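PDB 5NH2: adenosine monophosphate-protein transferase from Bartonella henselae str. Houston-1, which transfers adenosine 5'-monophosphate from ATP onto tyrosine or threonine residues of host target proteins as a virulence factor. Local coordinates for residues Arg185-Val188 and Ala189-Val193; Gly197-Glu200 and Pro201-Leu205; His64-Leu67 and Phe68-Thr71; Asn27-Ala30 and Phe31-Lys34. All coordinates share one frame; numbering follows the deposited sequence.

Contact 1: Arg185-Val188 and Ala189-Val193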
loop_
_atom_site.group_PDB
_atom_site.type_symbol
_atom_site.label_atom_id
_atom_site.label_comp_id
_atom_site.label_asym_id
_atom_site.label_seq_id
_atom_site.Cartn_x
_atom_site.Cartn_y
_atom_site.Cartn_z
ATOM N N ARG A 185 6.568 -9.149 -1.709
ATOM C CA ARG A 185 7.711 -8.246 -1.897
ATOM C C ARG A 185 7.767 -7.201 -0.781
ATOM O O ARG A 185 8.845 -6.943 -0.228
ATOM C CB ARG A 185 7.656 -7.573 -3.277
ATOM C CG ARG A 185 8.796 -6.535 -3.511
ATOM C CD ARG A 185 8.691 -5.775 -4.851
ATOM N NE ARG A 185 9.982 -5.185 -5.221
ATOM C CZ ARG A 185 10.242 -4.490 -6.340
ATOM N NH1 ARG A 185 9.296 -4.239 -7.253
ATOM N NH2 ARG A 185 11.471 -4.020 -6.542
ATOM N N MET A 186 6.592 -6.664 -0.379
ATOM C CA MET A 186 6.511 -5.720 0.741
ATOM C C MET A 186 7.147 -6.308 2.000
ATOM O O MET A 186 7.936 -5.633 2.685
ATOM C CB MET A 186 5.038 -5.326 1.015
ATOM C CG MET A 186 4.860 -4.111 1.993
ATOM S SD MET A 186 5.614 -2.560 1.303
ATOM C CE MET A 186 7.074 -2.400 2.315
ATOM N N MET A 187 6.829 -7.581 2.305
ATOM C CA MET A 187 7.361 -8.169 3.525
ATOM C C MET A 187 8.874 -8.433 3.408
ATOM O O MET A 187 9.630 -8.181 4.364
ATOM C CB MET A 187 6.595 -9.451 3.886
ATOM C CG MET A 187 7.474 -10.432 4.765
ATOM S SD MET A 187 6.983 -12.158 4.715
ATOM C CE MET A 187 7.506 -12.839 3.144
ATOM N N VAL A 188 9.342 -8.916 2.244
ATOM C CA VAL A 188 10.786 -9.099 2.045
ATOM C C VAL A 188 11.534 -7.775 2.294
ATOM O O VAL A 188 12.552 -7.740 3.003
ATOM C CB VAL A 188 11.070 -9.641 0.617
ATOM C CG1 VAL A 188 12.548 -9.592 0.302
ATOM C CG2 VAL A 188 10.559 -11.085 0.385
ATOM N N ALA A 189 11.053 -6.676 1.687
ATOM C CA ALA A 189 11.721 -5.367 1.814
ATOM C C ALA A 189 11.751 -4.904 3.271
ATOM O O ALA A 189 12.809 -4.520 3.788
ATOM C CB ALA A 189 11.038 -4.299 0.915
ATOM N N SER A 190 10.596 -4.962 3.956
ATOM C CA SER A 190 10.527 -4.470 5.331
ATOM C C SER A 190 11.419 -5.282 6.256
ATOM O O SER A 190 12.115 -4.712 7.101
ATOM C CB SER A 190 9.086 -4.526 5.876
ATOM O OG SER A 190 8.174 -3.955 4.962
ATOM N N VAL A 191 11.395 -6.620 6.141
ATOM C CA VAL A 191 12.214 -7.349 7.099
ATOM C C VAL A 191 13.688 -7.247 6.731
ATOM O O VAL A 191 14.555 -7.314 7.622
ATOM C CB VAL A 191 11.773 -8.822 7.325
ATOM C CG1 VAL A 191 10.255 -9.062 7.105
ATOM C CG2 VAL A 191 12.723 -9.863 6.696
ATOM N N ALA A 192 14.020 -7.053 5.446
ATOM C CA ALA A 192 15.421 -6.742 5.152
ATOM C C ALA A 192 15.842 -5.501 5.931
ATOM O O ALA A 192 16.893 -5.505 6.576
ATOM C CB ALA A 192 15.662 -6.561 3.653
ATOM N N VAL A 193 14.982 -4.466 5.979
ATOM C CA VAL A 193 15.335 -3.299 6.794
ATOM C C VAL A 193 15.455 -3.683 8.269
ATOM O O VAL A 193 16.475 -3.436 8.919
ATOM C CB VAL A 193 14.306 -2.163 6.648
ATOM C CG1 VAL A 193 14.785 -1.002 7.522
ATOM C CG2 VAL A 193 14.144 -1.700 5.216
#
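Ala189 and Val188 sit at the middle of a regular turn of the alpha-helix 183-196 in the Fic (Fido) domain, and the contact is the i to i+4 ladder that runs through them. Ala189 N donates to Arg185 O at 2.9 Å, and the methyl CB of Ala189 rests 3.6 Å from that same oxygen before meeting Leu205 of helix 200-208. On another side of the turn Val188 O accepts from Ala192 N at 2.9 Å, with the CB of Ala192 beside it. Met187 and Val191 run side by side and point the same way: Met187 CG comes within 3.9 Å of Val191 CG1, a modest apolar touch near Trp101 and Lys102. Arg185 reaches away from this turn to a salt bridge with Asp208, while Met186 touches Phe144 of helix 133-150 and Met202 of helix 200-208. The Met186 side chain comes within about 5 Å of that of Arg162, a likely ATP-binding residue. Ser190 doubles the grip on one carbonyl. With OG turned back beside its own backbone N (chi1 -49°), the hydroxyl donates to Met186 O at 2.8 Å, while Ser190 N reaches that oxygen at 3.0 Å from the opposite face of the carbonyl plane.

Contact 2: Gly197-Glu200 and Pro201-Leu205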
loop_
_atom_site.group_PDB
_atom_site.type_symbol
_atom_site.label_atom_id
_atom_site.label_comp_id
_atom_site.label_asym_id
_atom_site.label_seq_id
_atom_site.Cartn_x
_atom_site.Cartn_y
_atom_site.Cartn_z
ATOM N N GLY A 197 19.425 -4.837 8.639
ATOM C CA GLY A 197 20.034 -3.544 8.303
ATOM C C GLY A 197 20.316 -3.288 6.821
ATOM O O GLY A 197 21.240 -2.540 6.488
ATOM N N ASP A 198 19.550 -3.889 5.925
ATOM C CA ASP A 198 19.842 -3.876 4.496
ATOM C C ASP A 198 18.773 -3.061 3.757
ATOM O O ASP A 198 17.599 -3.466 3.705
ATOM C CB ASP A 198 19.876 -5.301 3.980
ATOM C CG ASP A 198 20.102 -5.369 2.483
ATOM O OD1 ASP A 198 20.314 -4.313 1.853
ATOM O OD2 ASP A 198 20.124 -6.494 1.948
ATOM N N LEU A 199 19.178 -1.917 3.177
ATOM C CA LEU A 199 18.226 -1.015 2.533
ATOM C C LEU A 199 17.942 -1.343 1.068
ATOM O O LEU A 199 16.922 -0.873 0.539
ATOM C CB LEU A 199 18.729 0.428 2.587
ATOM C CG LEU A 199 18.666 1.189 3.910
ATOM C CD1 LEU A 199 18.936 2.669 3.624
ATOM C CD2 LEU A 199 17.310 0.994 4.517
ATOM N N GLU A 200 18.803 -2.132 0.406
ATOM C CA GLU A 200 18.661 -2.353 -1.039
ATOM C C GLU A 200 17.279 -2.811 -1.446
ATOM O O GLU A 200 16.655 -2.118 -2.280
ATOM C CB GLU A 200 19.718 -3.344 -1.539
ATOM C CG GLU A 200 20.853 -2.643 -2.192
ATOM C CD GLU A 200 21.975 -3.580 -2.505
ATOM O OE1 GLU A 200 23.153 -3.156 -2.432
ATOM O OE2 GLU A 200 21.662 -4.751 -2.804
ATOM N N PRO A 201 16.699 -3.897 -0.906
ATOM C CA PRO A 201 15.359 -4.306 -1.368
ATOM C C PRO A 201 14.351 -3.169 -1.329
ATOM O O PRO A 201 13.605 -3.005 -2.293
ATOM C CB PRO A 201 14.996 -5.461 -0.419
ATOM C CG PRO A 201 16.311 -6.005 0.030
ATOM C CD PRO A 201 17.210 -4.805 0.152
ATOM N N MET A 202 14.349 -2.354 -0.266
ATOM C CA MET A 202 13.434 -1.214 -0.182
ATOM C C MET A 202 13.742 -0.130 -1.224
ATOM O O MET A 202 12.822 0.397 -1.876
ATOM C CB MET A 202 13.448 -0.611 1.218
ATOM C CG MET A 202 12.269 0.380 1.398
ATOM S SD MET A 202 10.575 -0.348 1.474
ATOM C CE MET A 202 10.629 -1.047 3.150
ATOM N N GLN A 203 15.022 0.216 -1.401
ATOM C CA GLN A 203 15.397 1.137 -2.479
ATOM C C GLN A 203 14.939 0.627 -3.865
ATOM O O GLN A 203 14.477 1.415 -4.702
ATOM C CB GLN A 203 16.930 1.369 -2.457
ATOM C CG GLN A 203 17.493 2.125 -1.224
ATOM C CD GLN A 203 18.997 1.817 -0.954
ATOM O OE1 GLN A 203 19.570 0.931 -1.581
ATOM N NE2 GLN A 203 19.625 2.559 -0.021
ATOM N N HIS A 204 15.069 -0.684 -4.129
ATOM C CA HIS A 204 14.646 -1.276 -5.405
ATOM C C HIS A 204 13.118 -1.231 -5.557
ATOM O O HIS A 204 12.592 -0.854 -6.628
ATOM C CB HIS A 204 15.190 -2.709 -5.488
ATOM C CG HIS A 204 14.841 -3.437 -6.753
ATOM N ND1 HIS A 204 14.929 -4.813 -6.868
ATOM C CD2 HIS A 204 14.416 -2.988 -7.963
ATOM C CE1 HIS A 204 14.560 -5.181 -8.087
ATOM N NE2 HIS A 204 14.239 -4.093 -8.768
ATOM N N LEU A 205 12.404 -1.533 -4.458
ATOM C CA LEU A 205 10.961 -1.331 -4.391
ATOM C C LEU A 205 10.567 0.092 -4.814
ATOM O O LEU A 205 9.764 0.258 -5.745
ATOM C CB LEU A 205 10.459 -1.643 -2.973
ATOM C CG LEU A 205 8.936 -1.785 -2.769
ATOM C CD1 LEU A 205 8.640 -2.688 -1.588
ATOM C CD2 LEU A 205 8.275 -0.483 -2.534
HETATM O O HOH W 1 15.049 -3.182 2.254
#
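Leu199 O accepts from Gln203 N at 2.9 Å and Glu200 O from His204 N at 2.8 Å, the opening alpha-helical bonds where the loop after helix 183-196 winds into helix 200-208. The loop starts at Gly197, whose positive phi (57°) turns the chain out of the preceding helix. Asp198 then prepares the helix start: its OD1 takes Glu200 N at 3.0 Å in a capping bond, the donor standing above the carboxylate plane. The group gets there because CG is swung opposite the backbone N (chi1 177°), which also brings the carboxylate up to the CD edge of Pro201, the two side chains crossing at about a right angle, with Asp198 OD1 3.6 Å from Pro201 CD. A water accepts from Met202 N at 2.7 Å and donates to Asp198 O, joining the loop to the first turn. On the outer side an extended Gln203 reaches back along Leu199 and Glu200. Its NE2 lies 3.5 Å from Leu199 CB, and its OE1 faces the CG of Glu200 at 3.8 Å, so the amide packs on aliphatic carbon there. Met202 is buried against Phe144 and Asn145, and Pro201 packs on Ala192; His204 NE2 bonds to Val239 O. The first-turn N-H groups, which a helix cannot satisfy from within, are thus handled by different means: a carboxylate serves Glu200 N, Pro201 has no N-H to satisfy, and water takes Met202 N. The negative charge of Asp198 at this helix end would probably be favoured by the helix dipole.

Contact 3: His64-Leu67 and Phe68-Thr71; sequences HQQL and FKNT
His64 and Phe68, one helical turn apart, form an aromatic pair whose ring planes meet obliquely at 45°, with centroids 4.9 Å apart. The ortho carbon CD2 of Phe68 stands over the centre of the imidazole face, and its nearest imidazole atom is NE2 at 3.7 Å. Leu67 adds a CH-pi contact: its CB lies over one face of the Phe68 ring, offset toward the rim and 3.9 Å from the centroid. Having CG turned back beside the backbone N (chi1 -61°) brings the Phe68 ring close to the preceding turn, where His64 O lies at the ring edge. These residues end helix 57-68 of the Fic fold and back the ATP-binding loop of the HPFREGNGR signature. His64 stacks on Phe153 and bonds through NE2 to Glu155 O and through ND1 to Gly76 N, while Phe68 lies near Gly156 and about 6 Å from the bound magnesium ion. Among the polar contacts, Phe68 N donates to His64 O at 3.1 Å, whereas the next bond, from Lys69 N to Gln65 O, is bent and weak. Where the helical pattern gives out, two waters take over at Leu67 O: one, at 2.7 Å, leads to Asn70 N, and the other bridges to Thr71 OG1, which also meets Tyr23 OH.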
loop_
_atom_site.group_PDB
_atom_site.type_symbol
_atom_site.label_atom_id
_atom_site.label_comp_id
_atom_site.label_asym_id
_atom_site.label_seq_id
_atom_site.Cartn_x
_atom_site.Cartn_y
_atom_site.Cartn_z
ATOM N N HIS A 64 -6.064 8.779 8.692
ATOM C CA HIS A 64 -6.624 7.646 9.445
ATOM C C HIS A 64 -8.067 7.946 9.859
ATOM O O HIS A 64 -8.963 7.088 9.753
ATOM C CB HIS A 64 -5.730 7.338 10.661
ATOM C CG HIS A 64 -6.113 6.099 11.422
ATOM N ND1 HIS A 64 -7.086 6.094 12.400
ATOM C CD2 HIS A 64 -5.633 4.825 11.363
ATOM C CE1 HIS A 64 -7.217 4.869 12.882
ATOM N NE2 HIS A 64 -6.333 4.083 12.283
ATOM N N GLN A 65 -8.322 9.200 10.244
ATOM C CA GLN A 65 -9.653 9.608 10.649
ATOM C C GLN A 65 -10.638 9.534 9.485
ATOM O O GLN A 65 -11.800 9.166 9.678
ATOM C CB GLN A 65 -9.615 11.012 11.210
ATOM C CG GLN A 65 -10.907 11.388 11.936
ATOM C CD GLN A 65 -11.342 12.806 11.638
ATOM O OE1 GLN A 65 -11.619 13.158 10.482
ATOM N NE2 GLN A 65 -11.406 13.636 12.673
ATOM N N GLN A 66 -10.211 9.882 8.273
ATOM C CA GLN A 66 -11.172 9.822 7.175
ATOM C C GLN A 66 -11.412 8.368 6.775
ATOM O O GLN A 66 -12.551 7.983 6.490
ATOM C CB GLN A 66 -10.715 10.682 5.980
ATOM C CG GLN A 66 -10.732 12.200 6.326
ATOM C CD GLN A 66 -12.126 12.741 6.608
ATOM O OE1 GLN A 66 -12.418 13.205 7.708
ATOM N NE2 GLN A 66 -12.994 12.678 5.610
ATOM N N LEU A 67 -10.373 7.526 6.839
ATOM C CA LEU A 67 -10.564 6.133 6.406
ATOM C C LEU A 67 -11.531 5.395 7.327
ATOM O O LEU A 67 -12.346 4.596 6.856
ATOM C CB LEU A 67 -9.222 5.358 6.302
ATOM C CG LEU A 67 -8.155 5.865 5.308
ATOM C CD1 LEU A 67 -6.874 5.028 5.316
ATOM C CD2 LEU A 67 -8.686 6.055 3.864
ATOM N N PHE A 68 -11.384 5.575 8.642
ATOM C CA PHE A 68 -12.041 4.717 9.623
ATOM C C PHE A 68 -13.147 5.376 10.455
ATOM O O PHE A 68 -13.665 4.726 11.375
ATOM C CB PHE A 68 -10.968 4.089 10.518
ATOM C CG PHE A 68 -9.999 3.250 9.739
ATOM C CD1 PHE A 68 -10.396 2.018 9.221
ATOM C CD2 PHE A 68 -8.701 3.710 9.478
ATOM C CE1 PHE A 68 -9.508 1.244 8.442
ATOM C CE2 PHE A 68 -7.784 2.951 8.713
ATOM C CZ PHE A 68 -8.191 1.706 8.188
ATOM N N LYS A 69 -13.480 6.648 10.202
ATOM C CA LYS A 69 -14.487 7.353 10.993
ATOM C C LYS A 69 -15.837 6.629 11.052
ATOM O O LYS A 69 -16.582 6.798 12.016
ATOM C CB LYS A 69 -14.695 8.763 10.417
ATOM C CG LYS A 69 -15.189 8.757 8.972
ATOM C CD LYS A 69 -15.068 10.138 8.282
ATOM C CE LYS A 69 -15.729 11.216 9.080
ATOM N NZ LYS A 69 -17.171 10.888 9.361
ATOM N N ASN A 70 -16.219 5.897 10.018
ATOM C CA ASN A 70 -17.501 5.217 10.096
ATOM C C ASN A 70 -17.405 3.870 10.804
ATOM O O ASN A 70 -18.438 3.227 11.054
ATOM C CB ASN A 70 -18.069 5.053 8.695
ATOM C CG ASN A 70 -18.452 6.386 8.079
ATOM O OD1 ASN A 70 -19.113 7.189 8.719
ATOM N ND2 ASN A 70 -18.019 6.636 6.861
ATOM N N THR A 71 -16.192 3.434 11.143
ATOM C CA THR A 71 -15.994 2.149 11.778
ATOM C C THR A 71 -15.710 2.318 13.273
ATOM O O THR A 71 -16.488 1.802 14.090
ATOM C CB THR A 71 -14.875 1.373 11.058
ATOM O OG1 THR A 71 -15.207 1.214 9.678
ATOM C CG2 THR A 71 -14.632 -0.037 11.708
HETATM O O HOH W 2 -14.833 5.436 7.331
HETATM O O HOH W 3 -14.125 2.934 7.544
#

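Contact 4: Asn27-Ala30 and Phe31-Lys34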
loop_
_atom_site.group_PDB
_atom_site.type_symbol
_atom_site.label_atom_id
_atom_site.label_comp_id
_atom_site.label_asym_id
_atom_site.label_seq_id
_atom_site.Cartn_x
_atom_site.Cartn_y
_atom_site.Cartn_z
ATOM N N ASN A 27 -19.297 -10.463 15.260
ATOM C CA ASN A 27 -18.769 -11.538 14.432
ATOM C C ASN A 27 -17.648 -10.987 13.568
ATOM O O ASN A 27 -17.850 -10.019 12.833
ATOM C CB ASN A 27 -19.861 -12.135 13.550
ATOM C CG ASN A 27 -19.304 -13.079 12.498
ATOM O OD1 ASN A 27 -18.809 -12.657 11.455
ATOM N ND2 ASN A 27 -19.382 -14.369 12.772
ATOM N N LEU A 28 -16.480 -11.625 13.630
ATOM C CA LEU A 28 -15.257 -11.025 13.097
ATOM C C LEU A 28 -15.334 -10.785 11.587
ATOM O O LEU A 28 -14.990 -9.699 11.101
ATOM C CB LEU A 28 -14.048 -11.903 13.440
ATOM C CG LEU A 28 -12.808 -11.521 12.626
ATOM C CD1 LEU A 28 -12.147 -10.303 13.263
ATOM C CD2 LEU A 28 -11.846 -12.674 12.424
ATOM N N ASN A 29 -15.762 -11.786 10.825
ATOM C CA ASN A 29 -15.721 -11.655 9.369
ATOM C C ASN A 29 -16.722 -10.623 8.846
ATOM O O ASN A 29 -16.423 -9.926 7.868
ATOM C CB ASN A 29 -15.944 -13.016 8.693
ATOM C CG ASN A 29 -14.660 -13.843 8.602
ATOM O OD1 ASN A 29 -13.573 -13.369 8.949
ATOM N ND2 ASN A 29 -14.780 -15.077 8.125
ATOM N N ALA A 30 -17.908 -10.514 9.457
ATOM C CA ALA A 30 -18.869 -9.497 9.026
ATOM C C ALA A 30 -18.351 -8.102 9.335
ATOM O O ALA A 30 -18.499 -7.165 8.524
ATOM C CB ALA A 30 -20.209 -9.726 9.708
ATOM N N PHE A 31 -17.717 -7.956 10.499
ATOM C CA PHE A 31 -17.027 -6.720 10.797
ATOM C C PHE A 31 -15.970 -6.417 9.730
ATOM O O PHE A 31 -15.897 -5.294 9.240
ATOM C CB PHE A 31 -16.408 -6.787 12.202
ATOM C CG PHE A 31 -15.299 -5.830 12.393
ATOM C CD1 PHE A 31 -15.572 -4.469 12.570
ATOM C CD2 PHE A 31 -13.972 -6.261 12.330
ATOM C CE1 PHE A 31 -14.547 -3.543 12.714
ATOM C CE2 PHE A 31 -12.926 -5.347 12.469
ATOM C CZ PHE A 31 -13.220 -3.971 12.660
ATOM N N LEU A 32 -15.170 -7.412 9.327
ATOM C CA LEU A 32 -14.115 -7.151 8.349
ATOM C C LEU A 32 -14.677 -6.728 6.998
ATOM O O LEU A 32 -14.148 -5.814 6.366
ATOM C CB LEU A 32 -13.238 -8.383 8.170
ATOM C CG LEU A 32 -12.321 -8.838 9.301
ATOM C CD1 LEU A 32 -11.631 -10.143 8.936
ATOM C CD2 LEU A 32 -11.303 -7.768 9.612
ATOM N N GLU A 33 -15.729 -7.404 6.524
ATOM C CA GLU A 33 -16.328 -7.065 5.235
ATOM C C GLU A 33 -16.945 -5.669 5.245
ATOM O O GLU A 33 -16.790 -4.913 4.268
ATOM C CB GLU A 33 -17.373 -8.118 4.863
ATOM C CG GLU A 33 -16.796 -9.462 4.450
ATOM C CD GLU A 33 -17.867 -10.515 4.196
ATOM O OE1 GLU A 33 -19.036 -10.323 4.587
ATOM O OE2 GLU A 33 -17.547 -11.539 3.582
ATOM N N LYS A 34 -17.611 -5.290 6.351
ATOM C CA LYS A 34 -18.249 -3.976 6.413
ATOM C C LYS A 34 -17.236 -2.846 6.634
ATOM O O LYS A 34 -17.325 -1.790 5.981
ATOM C CB LYS A 34 -19.336 -3.964 7.497
ATOM C CG LYS A 34 -20.053 -2.599 7.669
ATOM C CD LYS A 34 -20.997 -2.290 6.480
ATOM C CE LYS A 34 -21.128 -0.775 6.304
ATOM N NZ LYS A 34 -22.198 -0.323 5.381
#
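Phe31 N bonds to Asn27 O at 3.1 Å, and the i to i+4 pattern continues through Leu32, Glu33 and Lys34, setting out the first turns of helix 28-46. Asn27 stands at the N-cap. Its side-chain OD1 accepts from Ala30 N at 3.1 Å along a nearly straight bond (168°), with the donor in the plane of the amide carbonyl. The side chain meets the first turn in this way because CG lies opposite the backbone N (chi1 170°), so that the amide supplies an acceptor for an N-H that has no earlier helical carbonyl to use. Beyond the cap, the apolar contact is light. Leu28 crosses Leu32 at an angle: Leu28 CG lies 4.1 Å from Leu32 CD1, and that Leu32 methyl is 3.8 Å from Asn29 OD1. Leu32 CG comes within 3.3 Å of Leu28 O, while the edge of the Phe31 ring faces this carbonyl from CD2. On the next flank the CB and CG of Glu33 lie alongside Asn29 O, CG at 3.5 Å. The aromatic ring of Phe31 is the buried member of the set and leads away from the turn. It packs on Asn21 and on Thr71 in the loop after helix 57-68, about 6 Å from the side chain of the ATP-binding residue Glu155. Ala30 touches Ile25 and Lys34 touches Tyr23 in the preceding loop, whereas Glu33 packs on His40 of the partner chain, the antitoxin homologue BiaA.

From the N terminus the order is contact 4, contact 3, contact 1 and contact 2. Each is local to its own turn, so they follow in series, none nesting in or crossing another. Contact 4 starts helix 28-46 and contact 3 ends helix 57-68; they meet where Thr71 CG2 lies 3.6 Å from Phe31 CE1, beside the ATP-binding loop. Far along the chain, contact 1 lies within helix 183-196 and contact 2 leads from that helix through a short loop into helix 200-208. Ala192 O and Asp198 N, 3.2 Å apart in a probable hydrogen bond, join them. Contacts 2 and 3 lie on opposite sides of the chain's centre, with their own centres about 31 Å apart.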